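Local coordinates for siderophore periplasmic binding protein (Thermobifida fusca, PDB 5DH0) that probably binds iron-loaded siderophores of the fuscachelin system outside the cell membrane and hands them over for uptake, at residues T52-E57 / E150-V155; G121-L126 / T132-F137; E162-R167 / Q294-L299; P85-A90 / M96-E101. All blocks are in the same frame, centred on the assembly; numbering follows the deposited sequence.

Contact 1: residues T52-E57 / E150-V155; sequences TEVVLE and ELSRVV
V54 of helix 52-57 carries this contact, pressing against L151 and S152 of helix 142-154 and V155 just past its end. Its CB already leads toward that helix, and the two methyls divide the work beyond it. V54 CG2 lies 3.6 Å from L151 CB, the tightest approach here. V54 thus meets the leucine at its root, the two side chains crossing at about a right angle, while the rest of L151 runs on toward the sheet. The other methyl, CG1, is anti to the backbone N (chi1 172°) and reaches further along the partner helix. V54 CG1 lies 3.9 Å from S152 N and equally far, 3.9 Å, from V155 CG2. Both helices pack on one face of the parallel five-stranded sheet of a Rossmann-like lobe, helix 52-57 following strand 45-47 and helix 142-154 following strand 132-137. I108 of strand 106-112, which lies between those two strands in the sheet, touches V54, L151 and V155. Beside the apolar patch the joint turns polar without any direct hydrogen bond between the segments. The OG of S152, already bonded to the T148 carbonyl one turn back, is linked by one water to V54 O, with 2.8 Å from that water to each of the two oxygens. A second water ties the same hydroxyl to E57, standing 2.9 Å from E57 OE2 and 3.0 Å from S152 OG. E57 OE2 also forms a salt bridge with R160, and OE1 bonds to T291.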
loop_
_atom_site.group_PDB
_atom_site.type_symbol
_atom_site.label_atom_id
_atom_site.label_comp_id
_atom_site.label_asym_id
_atom_site.label_seq_id
_atom_site.Cartn_x
_atom_site.Cartn_y
_atom_site.Cartn_z
ATOM N N THR A 52 2.645 35.495 -12.203
ATOM C CA THR A 52 4.089 35.698 -12.118
ATOM C C THR A 52 4.872 34.645 -12.901
ATOM O O THR A 52 5.809 34.976 -13.633
ATOM C CB THR A 52 4.584 35.674 -10.661
ATOM O OG1 THR A 52 3.837 36.614 -9.880
ATOM C CG2 THR A 52 6.059 36.025 -10.613
ATOM N N GLU A 53 4.483 33.381 -12.744
ATOM C CA GLU A 53 5.123 32.268 -13.458
ATOM C C GLU A 53 4.985 32.450 -14.968
ATOM O O GLU A 53 5.865 32.064 -15.745
ATOM C CB GLU A 53 4.512 30.927 -13.025
ATOM C CG GLU A 53 4.837 30.526 -11.566
ATOM C CD GLU A 53 4.114 31.385 -10.505
ATOM O OE1 GLU A 53 3.259 32.240 -10.858
ATOM O OE2 GLU A 53 4.423 31.212 -9.306
ATOM N N VAL A 54 3.882 33.060 -15.383
ATOM C CA VAL A 54 3.628 33.260 -16.804
ATOM C C VAL A 54 4.547 34.317 -17.408
ATOM O O VAL A 54 5.165 34.078 -18.451
ATOM C CB VAL A 54 2.162 33.641 -17.048
ATOM C CG1 VAL A 54 1.927 34.042 -18.510
ATOM C CG2 VAL A 54 1.272 32.471 -16.663
ATOM N N VAL A 55 4.646 35.478 -16.761
ATOM C CA VAL A 55 5.475 36.549 -17.302
ATOM C C VAL A 55 6.962 36.166 -17.224
ATOM O O VAL A 55 7.733 36.472 -18.142
ATOM C CB VAL A 55 5.217 37.925 -16.595
ATOM C CG1 VAL A 55 3.832 38.443 -16.937
ATOM C CG2 VAL A 55 5.426 37.852 -15.076
ATOM N N LEU A 56 7.373 35.474 -16.164
ATOM C CA LEU A 56 8.768 35.040 -16.089
ATOM C C LEU A 56 9.140 34.127 -17.272
ATOM O O LEU A 56 10.169 34.325 -17.907
ATOM C CB LEU A 56 9.054 34.339 -14.761
ATOM C CG LEU A 56 9.141 35.307 -13.566
ATOM C CD1 LEU A 56 9.106 34.568 -12.235
ATOM C CD2 LEU A 56 10.384 36.188 -13.655
ATOM N N GLU A 57 8.296 33.147 -17.581
ATOM C CA GLU A 57 8.618 32.171 -18.616
ATOM C C GLU A 57 8.608 32.795 -20.001
ATOM O O GLU A 57 9.326 32.353 -20.886
ATOM C CB GLU A 57 7.641 30.993 -18.561
ATOM C CG GLU A 57 7.903 30.072 -17.366
ATOM C CD GLU A 57 6.901 28.927 -17.253
ATOM O OE1 GLU A 57 7.209 27.958 -16.521
ATOM O OE2 GLU A 57 5.807 28.995 -17.877
ATOM N N GLU A 150 -2.990 28.701 -20.498
ATOM C CA GLU A 150 -3.904 29.669 -21.114
ATOM C C GLU A 150 -3.419 31.109 -20.996
ATOM O O GLU A 150 -3.514 31.890 -21.949
ATOM C CB GLU A 150 -5.310 29.569 -20.499
ATOM C CG GLU A 150 -6.035 28.288 -20.839
ATOM C CD GLU A 150 -6.135 28.076 -22.336
ATOM O OE1 GLU A 150 -6.123 29.080 -23.090
ATOM O OE2 GLU A 150 -6.206 26.902 -22.760
ATOM N N LEU A 151 -2.921 31.470 -19.819
ATOM C CA LEU A 151 -2.380 32.805 -19.618
ATOM C C LEU A 151 -1.188 33.011 -20.551
ATOM O O LEU A 151 -0.984 34.113 -21.075
ATOM C CB LEU A 151 -1.987 33.009 -18.152
ATOM C CG LEU A 151 -3.211 33.044 -17.231
ATOM C CD1 LEU A 151 -2.797 33.216 -15.767
ATOM C CD2 LEU A 151 -4.175 34.140 -17.658
ATOM N N SER A 152 -0.418 31.943 -20.773
ATOM C CA SER A 152 0.734 32.009 -21.660
ATOM C C SER A 152 0.319 32.369 -23.080
ATOM O O SER A 152 0.984 33.168 -23.756
ATOM C CB SER A 152 1.485 30.691 -21.664
ATOM O OG SER A 152 2.247 30.549 -20.489
ATOM N N ARG A 153 -0.780 31.779 -23.537
ATOM C CA ARG A 153 -1.248 32.048 -24.883
ATOM C C ARG A 153 -1.645 33.520 -24.972
ATOM O O ARG A 153 -1.304 34.211 -25.929
ATOM C CB ARG A 153 -2.414 31.123 -25.253
ATOM C CG ARG A 153 -1.984 29.699 -25.533
ATOM C CD ARG A 153 -3.176 28.812 -25.776
ATOM N NE ARG A 153 -2.783 27.431 -26.030
ATOM C CZ ARG A 153 -3.495 26.379 -25.645
ATOM N NH1 ARG A 153 -4.631 26.562 -24.985
ATOM N NH2 ARG A 153 -3.071 25.149 -25.903
ATOM N N VAL A 154 -2.335 34.001 -23.948
ATOM C CA VAL A 154 -2.865 35.359 -23.950
ATOM C C VAL A 154 -1.773 36.438 -23.983
ATOM O O VAL A 154 -1.963 37.475 -24.611
ATOM C CB VAL A 154 -3.797 35.558 -22.741
ATOM C CG1 VAL A 154 -3.646 36.930 -22.125
ATOM C CG2 VAL A 154 -5.231 35.308 -23.164
ATOM N N VAL A 155 -0.626 36.198 -23.355
ATOM C CA VAL A 155 0.445 37.200 -23.367
ATOM C C VAL A 155 1.387 36.972 -24.553
ATOM O O VAL A 155 2.454 37.592 -24.645
ATOM C CB VAL A 155 1.278 37.207 -22.039
ATOM C CG1 VAL A 155 0.373 37.393 -20.822
ATOM C CG2 VAL A 155 2.117 35.943 -21.909
HETATM O O HOH W 1 4.464 32.230 -20.379
HETATM O O HOH W 2 3.088 28.395 -18.635
#

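Contact 2: residues G121-L126 / T132-F137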
loop_
_atom_site.group_PDB
_atom_site.type_symbol
_atom_site.label_atom_id
_atom_site.label_comp_id
_atom_site.label_asym_id
_atom_site.label_seq_id
_atom_site.Cartn_x
_atom_site.Cartn_y
_atom_site.Cartn_z
ATOM N N GLY A 121 -17.165 40.434 -9.535
ATOM C CA GLY A 121 -17.176 41.786 -9.014
ATOM C C GLY A 121 -15.814 42.429 -9.126
ATOM O O GLY A 121 -15.687 43.545 -9.629
ATOM N N ILE A 122 -14.795 41.717 -8.650
ATOM C CA ILE A 122 -13.411 42.160 -8.756
ATOM C C ILE A 122 -13.000 42.442 -10.200
ATOM O O ILE A 122 -12.408 43.478 -10.488
ATOM C CB ILE A 122 -12.469 41.124 -8.149
ATOM C CG1 ILE A 122 -12.650 41.100 -6.631
ATOM C CG2 ILE A 122 -11.031 41.427 -8.504
ATOM C CD1 ILE A 122 -11.850 40.033 -5.926
ATOM N N ARG A 123 -13.331 41.535 -11.108
ATOM C CA ARG A 123 -12.985 41.702 -12.516
ATOM C C ARG A 123 -13.584 42.969 -13.117
ATOM O O ARG A 123 -12.958 43.626 -13.949
ATOM C CB ARG A 123 -13.448 40.490 -13.318
ATOM C CG ARG A 123 -13.133 40.546 -14.795
ATOM C CD ARG A 123 -13.833 39.410 -15.511
ATOM N NE ARG A 123 -13.724 39.560 -16.958
ATOM C CZ ARG A 123 -14.450 40.416 -17.674
ATOM N NH1 ARG A 123 -15.351 41.195 -17.069
ATOM N NH2 ARG A 123 -14.279 40.487 -18.994
ATOM N N GLU A 124 -14.800 43.308 -12.703
ATOM C CA GLU A 124 -15.476 44.481 -13.242
ATOM C C GLU A 124 -14.763 45.752 -12.799
ATOM O O GLU A 124 -14.587 46.677 -13.591
ATOM C CB GLU A 124 -16.943 44.509 -12.813
ATOM N N ASP A 125 -14.346 45.781 -11.536
ATOM C CA ASP A 125 -13.576 46.898 -10.995
ATOM C C ASP A 125 -12.264 47.090 -11.764
ATOM O O ASP A 125 -11.926 48.203 -12.164
ATOM C CB ASP A 125 -13.283 46.676 -9.501
ATOM C CG ASP A 125 -14.511 46.885 -8.611
ATOM O OD1 ASP A 125 -15.565 47.310 -9.129
ATOM O OD2 ASP A 125 -14.420 46.627 -7.387
ATOM N N LEU A 126 -11.538 45.996 -11.982
ATOM C CA LEU A 126 -10.231 46.048 -12.630
ATOM C C LEU A 126 -10.297 46.499 -14.083
ATOM O O LEU A 126 -9.311 46.989 -14.629
ATOM C CB LEU A 126 -9.544 44.682 -12.562
ATOM C CG LEU A 126 -9.111 44.207 -11.176
ATOM C CD1 LEU A 126 -8.742 42.743 -11.224
ATOM C CD2 LEU A 126 -7.942 45.018 -10.683
ATOM N N THR A 132 -8.892 42.897 -18.415
ATOM C CA THR A 132 -8.564 41.937 -17.371
ATOM C C THR A 132 -8.917 40.503 -17.753
ATOM O O THR A 132 -10.067 40.206 -18.090
ATOM C CB THR A 132 -9.276 42.298 -16.065
ATOM O OG1 THR A 132 -8.914 43.629 -15.680
ATOM C CG2 THR A 132 -8.887 41.323 -14.957
ATOM N N VAL A 133 -7.923 39.617 -17.697
ATOM C CA VAL A 133 -8.109 38.211 -18.071
ATOM C C VAL A 133 -7.884 37.269 -16.904
ATOM O O VAL A 133 -6.753 37.108 -16.440
ATOM C CB VAL A 133 -7.161 37.782 -19.200
ATOM C CG1 VAL A 133 -7.336 36.293 -19.503
ATOM C CG2 VAL A 133 -7.417 38.601 -20.443
ATOM N N PHE A 134 -8.973 36.653 -16.447
ATOM C CA PHE A 134 -8.962 35.621 -15.413
ATOM C C PHE A 134 -9.332 34.236 -15.969
ATOM O O PHE A 134 -10.306 34.107 -16.720
ATOM C CB PHE A 134 -9.948 35.970 -14.301
ATOM C CG PHE A 134 -9.522 37.113 -13.431
ATOM C CD1 PHE A 134 -8.268 37.129 -12.843
ATOM C CD2 PHE A 134 -10.404 38.152 -13.153
ATOM C CE1 PHE A 134 -7.887 38.176 -12.015
ATOM C CE2 PHE A 134 -10.034 39.197 -12.324
ATOM C CZ PHE A 134 -8.767 39.214 -11.756
ATOM N N PHE A 135 -8.574 33.204 -15.595
ATOM C CA PHE A 135 -8.988 31.832 -15.873
ATOM C C PHE A 135 -9.258 31.057 -14.587
ATOM O O PHE A 135 -8.412 30.995 -13.683
ATOM C CB PHE A 135 -7.942 31.096 -16.699
ATOM C CG PHE A 135 -7.865 31.559 -18.109
ATOM C CD1 PHE A 135 -6.872 32.426 -18.508
ATOM C CD2 PHE A 135 -8.793 31.141 -19.040
ATOM C CE1 PHE A 135 -6.795 32.864 -19.807
ATOM C CE2 PHE A 135 -8.722 31.585 -20.344
ATOM C CZ PHE A 135 -7.721 32.455 -20.720
ATOM N N ASP A 136 -10.449 30.479 -14.511
ATOM C CA ASP A 136 -10.801 29.584 -13.424
ATOM C C ASP A 136 -10.069 28.263 -13.561
ATOM O O ASP A 136 -9.847 27.768 -14.664
ATOM C CB ASP A 136 -12.306 29.323 -13.382
ATOM C CG ASP A 136 -13.113 30.571 -13.088
ATOM O OD1 ASP A 136 -12.973 31.122 -11.978
ATOM O OD2 ASP A 136 -13.900 30.991 -13.961
ATOM N N PHE A 137 -9.686 27.695 -12.432
ATOM C CA PHE A 137 -9.127 26.357 -12.440
ATOM C C PHE A 137 -9.658 25.612 -11.239
ATOM O O PHE A 137 -9.978 26.205 -10.212
ATOM C CB PHE A 137 -7.599 26.386 -12.419
ATOM C CG PHE A 137 -7.017 26.968 -11.158
ATOM C CD1 PHE A 137 -6.613 26.142 -10.116
ATOM C CD2 PHE A 137 -6.867 28.346 -11.016
ATOM C CE1 PHE A 137 -6.078 26.682 -8.952
ATOM C CE2 PHE A 137 -6.332 28.887 -9.852
ATOM C CZ PHE A 137 -5.938 28.050 -8.819
HETATM O O HOH W 3 -11.656 37.572 -17.696
#
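The F134 ring turns its edge to the helix: L126 and R123 both meet its rim near the ring plane, whereas the CG2 of T132, two residues back on the same strand, lies over one face. L126 crosses the phenylalanine at about a right angle and brings CD1 to 3.6 Å from F134 CZ. R123 instead slides past the ring in the opposite direction, its CB 3.8 Å from F134 CE2, with the guanidinium plane 60° from the ring plane. A chi1 of -180° swings R123 CG away from its own backbone nitrogen, and the extended chain beyond it carries NE past the ring to the strand backbone. There a water lies at the guanidinium edge, 3.0 Å from R123 NE, and also bonds T132 O and F134 N. The charge itself has E127 as its salt-bridge partner. These elements belong to the beta-alpha-beta unit of strand 106-112, helix 116-126 and strand 132-137, in which the helix segment runs nearly antiparallel to the strand, with 8.8 Å between their axes. With only an alanine in place of F134, L126 CD1 and the aliphatic part of R123 would probably lose their common apolar surface, and Y119 its edge-to-face ring partner. At the helix end, L126 CB comes within 3.4 Å of T132 OG1, a hydroxyl hydrogen-bonded to the A130 carbonyl.

Contact 3: residues E162-R167 / Q294-L299; sequences EAEQQR and QANIVL
N296 of helix 292-307 meets E164 through ND2 and R167 through CB and CG, two side chains one turn apart on helix 158-178. The E164 chain bends at chi2 (-67°), and this brings OE1 round to the amide of N296, 2.8 Å from ND2. The nitrogen meets OE1 nearly along its C-O bond, but the carboxylate oxygen stands somewhat out of the amide plane. A weak second bond, 3.3 Å from N296 ND2 to E164 O, gives the same nitrogen a backbone acceptor. R167 takes the opposite shape: with chi1 at -178° its CG points away from the main-chain nitrogen, and the chain stays extended to NE. One face of its guanidinium is thereby laid over the amide, the two planes 28° apart and stacked, with R167 NH1 3.4 Å from N296 CB. R167 NH1 also faces E164 OE1 in a long salt bridge. Replacing N296 by a leucine is likely to leave E164 OE1 and the E164 carbonyl without their amide donor. The joint is a polar helix-helix packing on helix 158-178, which follows the first lobe's sheet and leads into the second, consistent with the long linking helix of siderophore-binding periplasmic proteins.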
loop_
_atom_site.group_PDB
_atom_site.type_symbol
_atom_site.label_atom_id
_atom_site.label_comp_id
_atom_site.label_asym_id
_atom_site.label_seq_id
_atom_site.Cartn_x
_atom_site.Cartn_y
_atom_site.Cartn_z
ATOM N N GLU A 162 2.926 25.581 -25.328
ATOM C CA GLU A 162 2.373 24.364 -25.909
ATOM C C GLU A 162 3.461 23.332 -26.126
ATOM O O GLU A 162 3.218 22.125 -25.988
ATOM C CB GLU A 162 1.626 24.687 -27.200
ATOM C CG GLU A 162 0.295 25.423 -26.915
ATOM C CD GLU A 162 -0.427 25.944 -28.161
ATOM O OE1 GLU A 162 -0.156 25.460 -29.287
ATOM O OE2 GLU A 162 -1.280 26.845 -28.000
ATOM N N ALA A 163 4.676 23.789 -26.409
ATOM C CA ALA A 163 5.783 22.854 -26.551
ATOM C C ALA A 163 6.094 22.173 -25.208
ATOM O O ALA A 163 6.423 20.976 -25.166
ATOM C CB ALA A 163 7.013 23.557 -27.106
ATOM N N GLU A 164 5.967 22.914 -24.104
ATOM C CA GLU A 164 6.165 22.285 -22.795
ATOM C C GLU A 164 5.089 21.232 -22.524
ATOM O O GLU A 164 5.391 20.145 -22.019
ATOM C CB GLU A 164 6.182 23.322 -21.670
ATOM C CG GLU A 164 7.455 24.171 -21.604
ATOM C CD GLU A 164 8.709 23.372 -21.223
ATOM O OE1 GLU A 164 8.588 22.263 -20.664
ATOM O OE2 GLU A 164 9.832 23.868 -21.471
ATOM N N GLN A 165 3.839 21.541 -22.869
ATOM C CA GLN A 165 2.744 20.598 -22.623
ATOM C C GLN A 165 2.950 19.291 -23.396
ATOM O O GLN A 165 2.753 18.189 -22.862
ATOM C CB GLN A 165 1.406 21.209 -22.996
ATOM C CG GLN A 165 0.253 20.233 -22.906
ATOM C CD GLN A 165 -1.057 20.838 -23.351
ATOM O OE1 GLN A 165 -1.162 21.392 -24.440
ATOM N NE2 GLN A 165 -2.062 20.753 -22.495
ATOM N N GLN A 166 3.380 19.416 -24.650
ATOM C CA GLN A 166 3.720 18.236 -25.441
ATOM C C GLN A 166 4.902 17.469 -24.857
ATOM O O GLN A 166 4.893 16.229 -24.784
ATOM C CB GLN A 166 4.036 18.629 -26.874
ATOM C CG GLN A 166 2.863 19.218 -27.601
ATOM C CD GLN A 166 3.207 19.537 -29.036
ATOM O OE1 GLN A 166 3.661 18.657 -29.785
ATOM N NE2 GLN A 166 3.011 20.801 -29.434
ATOM N N ARG A 167 5.928 18.197 -24.440
ATOM C CA ARG A 167 7.115 17.523 -23.945
ATOM C C ARG A 167 6.826 16.730 -22.671
ATOM O O ARG A 167 7.404 15.655 -22.458
ATOM C CB ARG A 167 8.226 18.527 -23.711
ATOM C CG ARG A 167 9.498 17.890 -23.243
ATOM C CD ARG A 167 10.476 18.929 -22.704
ATOM N NE ARG A 167 11.476 18.263 -21.872
ATOM C CZ ARG A 167 11.938 18.737 -20.717
ATOM N NH1 ARG A 167 11.507 19.909 -20.247
ATOM N NH2 ARG A 167 12.841 18.036 -20.036
ATOM N N GLN A 294 7.587 23.521 -15.059
ATOM C CA GLN A 294 7.850 23.084 -13.692
ATOM C C GLN A 294 7.532 21.602 -13.573
ATOM O O GLN A 294 8.323 20.832 -13.017
ATOM C CB GLN A 294 7.036 23.904 -12.685
ATOM C CG GLN A 294 7.623 25.270 -12.417
ATOM C CD GLN A 294 6.820 26.059 -11.409
ATOM O OE1 GLN A 294 6.061 25.488 -10.615
ATOM N NE2 GLN A 294 7.006 27.375 -11.408
ATOM N N ALA A 295 6.378 21.204 -14.107
ATOM C CA ALA A 295 5.995 19.795 -14.141
ATOM C C ALA A 295 7.073 18.932 -14.822
ATOM O O ALA A 295 7.331 17.805 -14.396
ATOM C CB ALA A 295 4.656 19.626 -14.840
ATOM N N ASN A 296 7.731 19.461 -15.849
ATOM C CA ASN A 296 8.824 18.699 -16.467
ATOM C C ASN A 296 10.051 18.567 -15.561
ATOM O O ASN A 296 10.674 17.512 -15.501
ATOM C CB ASN A 296 9.220 19.313 -17.821
ATOM C CG ASN A 296 8.335 18.815 -18.963
ATOM O OD1 ASN A 296 8.183 17.615 -19.149
ATOM N ND2 ASN A 296 7.747 19.733 -19.721
ATOM N N ILE A 297 10.391 19.620 -14.824
ATOM C CA ILE A 297 11.501 19.534 -13.862
ATOM C C ILE A 297 11.221 18.477 -12.800
ATOM O O ILE A 297 12.110 17.719 -12.421
ATOM C CB ILE A 297 11.761 20.902 -13.223
ATOM C CG1 ILE A 297 12.375 21.816 -14.286
ATOM C CG2 ILE A 297 12.654 20.786 -11.983
ATOM C CD1 ILE A 297 12.227 23.273 -13.983
ATOM N N VAL A 298 9.971 18.386 -12.362
ATOM C CA VAL A 298 9.569 17.321 -11.443
ATOM C C VAL A 298 9.759 15.905 -12.030
ATOM O O VAL A 298 10.307 15.028 -11.354
ATOM C CB VAL A 298 8.095 17.500 -11.007
ATOM C CG1 VAL A 298 7.613 16.291 -10.242
ATOM C CG2 VAL A 298 7.958 18.747 -10.163
ATOM N N LEU A 299 9.300 15.683 -13.270
ATOM C CA LEU A 299 9.570 14.432 -13.997
ATOM C C LEU A 299 11.045 14.094 -14.060
ATOM O O LEU A 299 11.429 12.948 -13.867
ATOM C CB LEU A 299 9.050 14.506 -15.428
ATOM C CG LEU A 299 7.560 14.320 -15.589
ATOM C CD1 LEU A 299 7.229 14.250 -17.068
ATOM C CD2 LEU A 299 7.146 13.054 -14.849
#

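Contact 4: residues P85-A90 / M96-E101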
loop_
_atom_site.group_PDB
_atom_site.type_symbol
_atom_site.label_atom_id
_atom_site.label_comp_id
_atom_site.label_asym_id
_atom_site.label_seq_id
_atom_site.Cartn_x
_atom_site.Cartn_y
_atom_site.Cartn_z
ATOM N N PRO A 85 6.555 46.904 -8.345
ATOM C CA PRO A 85 5.508 47.329 -7.412
ATOM C C PRO A 85 4.574 46.175 -7.022
ATOM O O PRO A 85 4.209 45.366 -7.884
ATOM C CB PRO A 85 4.749 48.404 -8.199
ATOM C CG PRO A 85 5.694 48.833 -9.284
ATOM C CD PRO A 85 6.465 47.608 -9.635
ATOM N N VAL A 86 4.215 46.105 -5.741
ATOM C CA VAL A 86 3.312 45.082 -5.225
ATOM C C VAL A 86 1.876 45.567 -5.307
ATOM O O VAL A 86 1.577 46.682 -4.883
ATOM C CB VAL A 86 3.654 44.714 -3.770
ATOM C CG1 VAL A 86 2.561 43.860 -3.155
ATOM C CG2 VAL A 86 4.979 43.993 -3.717
ATOM N N VAL A 87 0.988 44.732 -5.847
ATOM C CA VAL A 87 -0.377 45.161 -6.137
ATOM C C VAL A 87 -1.419 44.219 -5.531
ATOM O O VAL A 87 -2.638 44.485 -5.560
ATOM C CB VAL A 87 -0.598 45.265 -7.661
ATOM C CG1 VAL A 87 0.324 46.306 -8.257
ATOM C CG2 VAL A 87 -0.346 43.920 -8.323
ATOM N N GLN A 88 -0.936 43.111 -4.985
ATOM C CA GLN A 88 -1.809 42.138 -4.348
ATOM C C GLN A 88 -1.000 41.511 -3.225
ATOM O O GLN A 88 0.211 41.341 -3.355
ATOM C CB GLN A 88 -2.312 41.101 -5.367
ATOM C CG GLN A 88 -3.138 39.949 -4.791
ATOM C CD GLN A 88 -3.724 39.022 -5.865
ATOM O OE1 GLN A 88 -3.019 38.559 -6.768
ATOM N NE2 GLN A 88 -5.017 38.729 -5.749
ATOM N N SER A 89 -1.653 41.214 -2.110
ATOM C CA SER A 89 -0.957 40.638 -0.967
ATOM C C SER A 89 -1.074 39.116 -0.925
ATOM O O SER A 89 -1.873 38.525 -1.652
ATOM C CB SER A 89 -1.501 41.228 0.334
ATOM O OG SER A 89 -2.799 40.716 0.597
ATOM N N ALA A 90 -0.267 38.502 -0.064
ATOM C CA ALA A 90 -0.341 37.066 0.229
ATOM C C ALA A 90 -1.772 36.579 0.433
ATOM O O ALA A 90 -2.172 35.559 -0.120
ATOM C CB ALA A 90 0.498 36.742 1.466
ATOM N N MET A 96 -6.140 48.200 -5.498
ATOM C CA MET A 96 -6.609 48.802 -6.738
ATOM C C MET A 96 -5.819 50.051 -7.131
ATOM O O MET A 96 -5.484 50.244 -8.303
ATOM C CB MET A 96 -8.089 49.138 -6.611
ATOM C CG MET A 96 -8.989 47.912 -6.589
ATOM S SD MET A 96 -9.046 47.116 -8.207
ATOM C CE MET A 96 -10.185 45.756 -7.927
ATOM N N GLU A 97 -5.524 50.889 -6.141
ATOM C CA GLU A 97 -4.725 52.085 -6.353
ATOM C C GLU A 97 -3.360 51.768 -6.923
ATOM O O GLU A 97 -2.874 52.455 -7.811
ATOM C CB GLU A 97 -4.546 52.849 -5.044
ATOM C CG GLU A 97 -5.727 53.691 -4.640
ATOM C CD GLU A 97 -5.299 55.095 -4.280
ATOM O OE1 GLU A 97 -4.077 55.302 -4.081
ATOM O OE2 GLU A 97 -6.174 55.988 -4.214
ATOM N N ALA A 98 -2.730 50.733 -6.386
ATOM C CA ALA A 98 -1.400 50.354 -6.830
ATOM C C ALA A 98 -1.452 49.913 -8.294
ATOM O O ALA A 98 -0.528 50.170 -9.072
ATOM C CB ALA A 98 -0.834 49.248 -5.940
ATOM N N ILE A 99 -2.548 49.269 -8.670
ATOM C CA ILE A 99 -2.673 48.770 -10.026
ATOM C C ILE A 99 -2.812 49.924 -11.003
ATOM O O ILE A 99 -2.165 49.928 -12.047
ATOM C CB ILE A 99 -3.864 47.813 -10.174
ATOM C CG1 ILE A 99 -3.589 46.540 -9.372
ATOM C CG2 ILE A 99 -4.117 47.509 -11.650
ATOM C CD1 ILE A 99 -4.631 45.472 -9.540
ATOM N N ALA A 100 -3.637 50.907 -10.658
ATOM C CA ALA A 100 -3.804 52.071 -11.518
ATOM C C ALA A 100 -2.490 52.863 -11.625
ATOM O O ALA A 100 -2.145 53.367 -12.697
ATOM C CB ALA A 100 -4.935 52.954 -11.015
ATOM N N GLU A 101 -1.732 52.942 -10.536
ATOM C CA GLU A 101 -0.459 53.655 -10.594
ATOM C C GLU A 101 0.561 52.956 -11.503
ATOM O O GLU A 101 1.362 53.620 -12.158
ATOM C CB GLU A 101 0.115 53.842 -9.195
ATOM C CG GLU A 101 -0.193 55.222 -8.605
ATOM C CD GLU A 101 0.444 55.429 -7.243
ATOM O OE1 GLU A 101 -0.180 55.041 -6.228
ATOM O OE2 GLU A 101 1.572 55.978 -7.187
#
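V87 chi1 (-62°) sets its CG1 against A98, and I99 chi1 (-67°) places its own CG1 beside V87 CB; in both residues CG1 stands anti to the carbonyl carbon. The result joins the outermost strand, 86-88, of the parallel Rossmann-like sheet to helix 96-102, the next element in the chain, which leads on to strand 106-112. The short helix segment crosses the strand at -133°, and the axes approach to 7.2 Å. This close spacing suits the small A98: A98 CA and V87 CA are 5.3 Å apart. The shorter of the two apolar contacts is made by the isoleucine, with I99 CG1 3.7 Å from V87 CB. It packs chiefly on that carbon, with V87 CG1 a little further off. V87 CG1 in turn comes to 3.9 Å from A98 CB, straddling the step between the two helix residues. I99 also packs on I94 and on L126 of helix 116-126. The first helical turn is tied down close by: the side chain of N95 accepts a hydrogen bond from A98 N through OD1, and the backbone of that asparagine is bonded to V87. No hydrogen bond runs directly between the segments. A98 CB instead lies 3.7 Å from the backbone oxygen V86 O.

Contact 1 is the buried one: all four touching residues are buried, between two helices and the sheet, with waters serving the polar side. Contacts 2 and 4 are only partly buried and lie at opposite edge strands of that same sheet, 132-137 and 86-88. They nonetheless meet, L126 CD2 packing 3.4 Å from M96 SD. Both are mainly apolar, though contact 2 adds a water-bridged arginine. Contact 2 also touches contact 1, where F135 CD1 lies 3.3 Å from L151 CD2. Contact 3 differs most, being built from charged and amide groups between helices and partly buried, N296 inside and R167 exposed; R153 NE of contact 1 and E162 OE2 of contact 3 form a salt bridge joining the two.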